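Local coordinates for protein L-asparagine oxygenase (Streptomyces coelicolor, PDB 2OG5) that hydroxylates L-asparagine at C3 with iron(II), 2-oxoglutarate and oxygen, supplying (2S,3S)-3-hydroxyasparagine for the calcium-dependent lipopeptide antibiotic, at residues R85-F90 with L301-N306. Residues are numbered along the deposited sequence; the frame is centred on the assembly and turned at random.
Sequences RDLAGF and LAIVDN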
ATOM      1  N   ARG A  85      -4.542  17.168  10.035  1.00 19.88           N
ATOM      2  CA  ARG A  85      -3.918  16.896  11.330  1.00 20.22           C
ATOM      3  C   ARG A  85      -3.849  15.401  11.638  1.00 20.14           C
ATOM      4  O   ARG A  85      -2.844  14.928  12.164  1.00 20.57           O
ATOM      5  CB  ARG A  85      -4.657  17.626  12.454  1.00 20.64           C
ATOM      6  CG  ARG A  85      -4.403  19.106  12.445  1.00 20.63           C
ATOM      7  CD  ARG A  85      -5.302  19.866  13.383  1.00 21.47           C
ATOM      8  NE  ARG A  85      -4.999  21.294  13.336  1.00 22.70           N
ATOM      9  CZ  ARG A  85      -5.889  22.277  13.387  1.00 24.17           C
ATOM     10  NH1 ARG A  85      -7.195  22.024  13.459  1.00 25.14           N
ATOM     11  NH2 ARG A  85      -5.468  23.532  13.344  1.00 24.34           N
ATOM     12  N   ASP A  86      -4.911  14.656  11.326  1.00 20.26           N
ATOM     13  CA  ASP A  86      -4.912  13.208  11.546  1.00 20.64           C
ATOM     14  C   ASP A  86      -3.802  12.522  10.743  1.00 20.43           C
ATOM     15  O   ASP A  86      -3.075  11.668  11.266  1.00 20.68           O
ATOM     16  CB  ASP A  86      -6.252  12.585  11.153  1.00 21.14           C
ATOM     17  CG  ASP A  86      -7.390  12.996  12.064  1.00 23.97           C
ATOM     18  OD1 ASP A  86      -7.155  13.377  13.233  1.00 26.14           O
ATOM     19  OD2 ASP A  86      -8.541  12.931  11.581  1.00 25.41           O
ATOM     20  N   LEU A  87      -3.691  12.879   9.467  1.00 20.12           N
ATOM     21  CA  LEU A  87      -2.672  12.286   8.601  1.00 20.47           C
ATOM     22  C   LEU A  87      -1.269  12.682   9.066  1.00 19.87           C
ATOM     23  O   LEU A  87      -0.371  11.850   9.073  1.00 19.97           O
ATOM     24  CB  LEU A  87      -2.879  12.678   7.134  1.00 21.13           C
ATOM     25  CG  LEU A  87      -3.765  11.758   6.295  1.00 25.35           C
ATOM     26  CD1 LEU A  87      -3.091  10.404   6.093  1.00 28.93           C
ATOM     27  CD2 LEU A  87      -5.125  11.614   6.930  1.00 27.94           C
ATOM     28  N   ALA A  88      -1.077  13.947   9.433  1.00 19.29           N
ATOM     29  CA  ALA A  88       0.218  14.399   9.947  1.00 19.29           C
ATOM     30  C   ALA A  88       0.614  13.645  11.214  1.00 19.36           C
ATOM     31  O   ALA A  88       1.788  13.338  11.436  1.00 19.56           O
ATOM     32  CB  ALA A  88       0.196  15.906  10.209  1.00 19.05           C
ATOM     33  N   GLY A  89      -0.362  13.345  12.061  1.00 18.65           N
ATOM     34  CA  GLY A  89      -0.078  12.595  13.270  1.00 18.86           C
ATOM     35  C   GLY A  89       0.364  11.177  12.949  1.00 18.70           C
ATOM     36  O   GLY A  89       1.288  10.655  13.564  1.00 18.95           O
ATOM     37  N   PHE A  90      -0.304  10.552  11.992  1.00 18.83           N
ATOM     38  CA  PHE A  90       0.039   9.208  11.549  1.00 18.77           C
ATOM     39  C   PHE A  90       1.429   9.152  10.907  1.00 19.24           C
ATOM     40  O   PHE A  90       2.191   8.205  11.124  1.00 19.58           O
ATOM     41  CB  PHE A  90      -1.019   8.715  10.555  1.00 18.88           C
ATOM     42  CG  PHE A  90      -0.731   7.358  10.005  1.00 18.52           C
ATOM     43  CD1 PHE A  90      -0.878   6.234  10.794  1.00 18.39           C
ATOM     44  CD2 PHE A  90      -0.287   7.201   8.708  1.00 19.24           C
ATOM     45  CE1 PHE A  90      -0.593   4.979  10.289  1.00 19.68           C
ATOM     46  CE2 PHE A  90       0.013   5.938   8.209  1.00 19.79           C
ATOM     47  CZ  PHE A  90      -0.155   4.839   9.004  1.00 20.30           C
ATOM     48  N   LEU A 301     -10.279   3.952   3.110  1.00 19.40           N
ATOM     49  CA  LEU A 301      -8.888   4.095   2.684  1.00 19.62           C
ATOM     50  C   LEU A 301      -7.985   3.555   3.780  1.00 19.20           C
ATOM     51  O   LEU A 301      -7.943   4.129   4.867  1.00 20.06           O
ATOM     52  CB  LEU A 301      -8.567   5.570   2.453  1.00 20.04           C
ATOM     53  CG  LEU A 301      -7.127   5.939   2.103  1.00 20.61           C
ATOM     54  CD1 LEU A 301      -6.734   5.317   0.771  1.00 22.99           C
ATOM     55  CD2 LEU A 301      -6.940   7.462   2.065  1.00 21.91           C
ATOM     56  N   ALA A 302      -7.280   2.459   3.489  1.00 18.82           N
ATOM     57  CA  ALA A 302      -6.323   1.871   4.415  1.00 19.07           C
ATOM     58  C   ALA A 302      -4.958   2.394   4.032  1.00 18.82           C
ATOM     59  O   ALA A 302      -4.608   2.382   2.853  1.00 18.88           O
ATOM     60  CB  ALA A 302      -6.337   0.355   4.325  1.00 19.93           C
ATOM     61  N   ILE A 303      -4.194   2.857   5.015  1.00 18.51           N
ATOM     62  CA  ILE A 303      -2.831   3.328   4.777  1.00 18.54           C
ATOM     63  C   ILE A 303      -1.904   2.527   5.675  1.00 18.61           C
ATOM     64  O   ILE A 303      -2.043   2.549   6.902  1.00 19.02           O
ATOM     65  CB  ILE A 303      -2.682   4.824   5.065  1.00 17.75           C
ATOM     66  CG1 ILE A 303      -3.707   5.637   4.268  1.00 18.60           C
ATOM     67  CG2 ILE A 303      -1.241   5.301   4.751  1.00 18.86           C
ATOM     68  CD1 ILE A 303      -3.700   7.130   4.618  1.00 19.39           C
ATOM     69  N   VAL A 304      -0.990   1.787   5.051  1.00 18.27           N
ATOM     70  CA  VAL A 304      -0.072   0.897   5.748  1.00 18.46           C
ATOM     71  C   VAL A 304       1.327   1.525   5.745  1.00 18.53           C
ATOM     72  O   VAL A 304       1.806   1.972   4.712  1.00 18.94           O
ATOM     73  CB  VAL A 304      -0.023  -0.472   5.048  1.00 18.79           C
ATOM     74  CG1 VAL A 304       0.919  -1.417   5.759  1.00 20.96           C
ATOM     75  CG2 VAL A 304      -1.446  -1.087   4.950  1.00 20.80           C
ATOM     76  N   ASP A 305       1.943   1.613   6.915  1.00 17.90           N
ATOM     77  CA  ASP A 305       3.314   2.075   7.046  1.00 17.79           C
ATOM     78  C   ASP A 305       4.231   0.919   6.699  1.00 18.01           C
ATOM     79  O   ASP A 305       4.441   0.002   7.488  1.00 18.12           O
ATOM     80  CB  ASP A 305       3.563   2.575   8.467  1.00 17.37           C
ATOM     81  CG  ASP A 305       4.941   3.180   8.641  1.00 18.68           C
ATOM     82  OD1 ASP A 305       5.822   2.872   7.804  1.00 19.57           O
ATOM     83  OD2 ASP A 305       5.153   3.942   9.621  1.00 20.23           O
ATOM     84  N   ASN A 306       4.766   0.964   5.488  1.00 18.25           N
ATOM     85  CA  ASN A 306       5.543  -0.127   4.923  1.00 18.24           C
ATOM     86  C   ASN A 306       6.932  -0.260   5.523  1.00 18.60           C
ATOM     87  O   ASN A 306       7.646  -1.223   5.193  1.00 20.11           O
ATOM     88  CB  ASN A 306       5.650   0.068   3.400  1.00 18.43           C
ATOM     89  CG  ASN A 306       6.107  -1.188   2.663  1.00 19.29           C
ATOM     90  OD1 ASN A 306       5.603  -2.296   2.915  1.00 19.15           O
ATOM     91  ND2 ASN A 306       7.036  -1.018   1.718  1.00 18.88           N
TER
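F90 and L87, one turn apart on helix 81-92, both settle on I303, an example of how a helix packs against the main sheet of a jelly-roll oxygenase of the clavaminate synthase family. The helix segment runs at 24° to strand 301-305, with axes 11.7 Å apart at their closest, and helix side chains span that gap to meet side chains and backbone of the strand. The two branches of I303 divide the work. Its longer arm, extended from CG1, crosses the L87 side chain at about a right angle, bringing CD1 within 3.6 Å of L87 CD1. The shorter CG2 branch instead meets the F90 ring, 3.7 Å from CE2, the two side chains lying aslant. With CG anti to the backbone N (chi1 178°), the F90 ring extends to the strand; I100 of strand 99-103 and Y36 also touch it. L140 of helix 128-140 packs on both L87 and I303. The D305 carboxylate is engaged elsewhere, OD2 hydrogen-bonded to S94 and OD1 in a salt bridge with R307, while the backbone N of D305 lies near the ring plane, at the edge of F90. The ring's leading atom, CZ, reaches the strand backbone obliquely, 3.6 Å from the carbonyl O of I303.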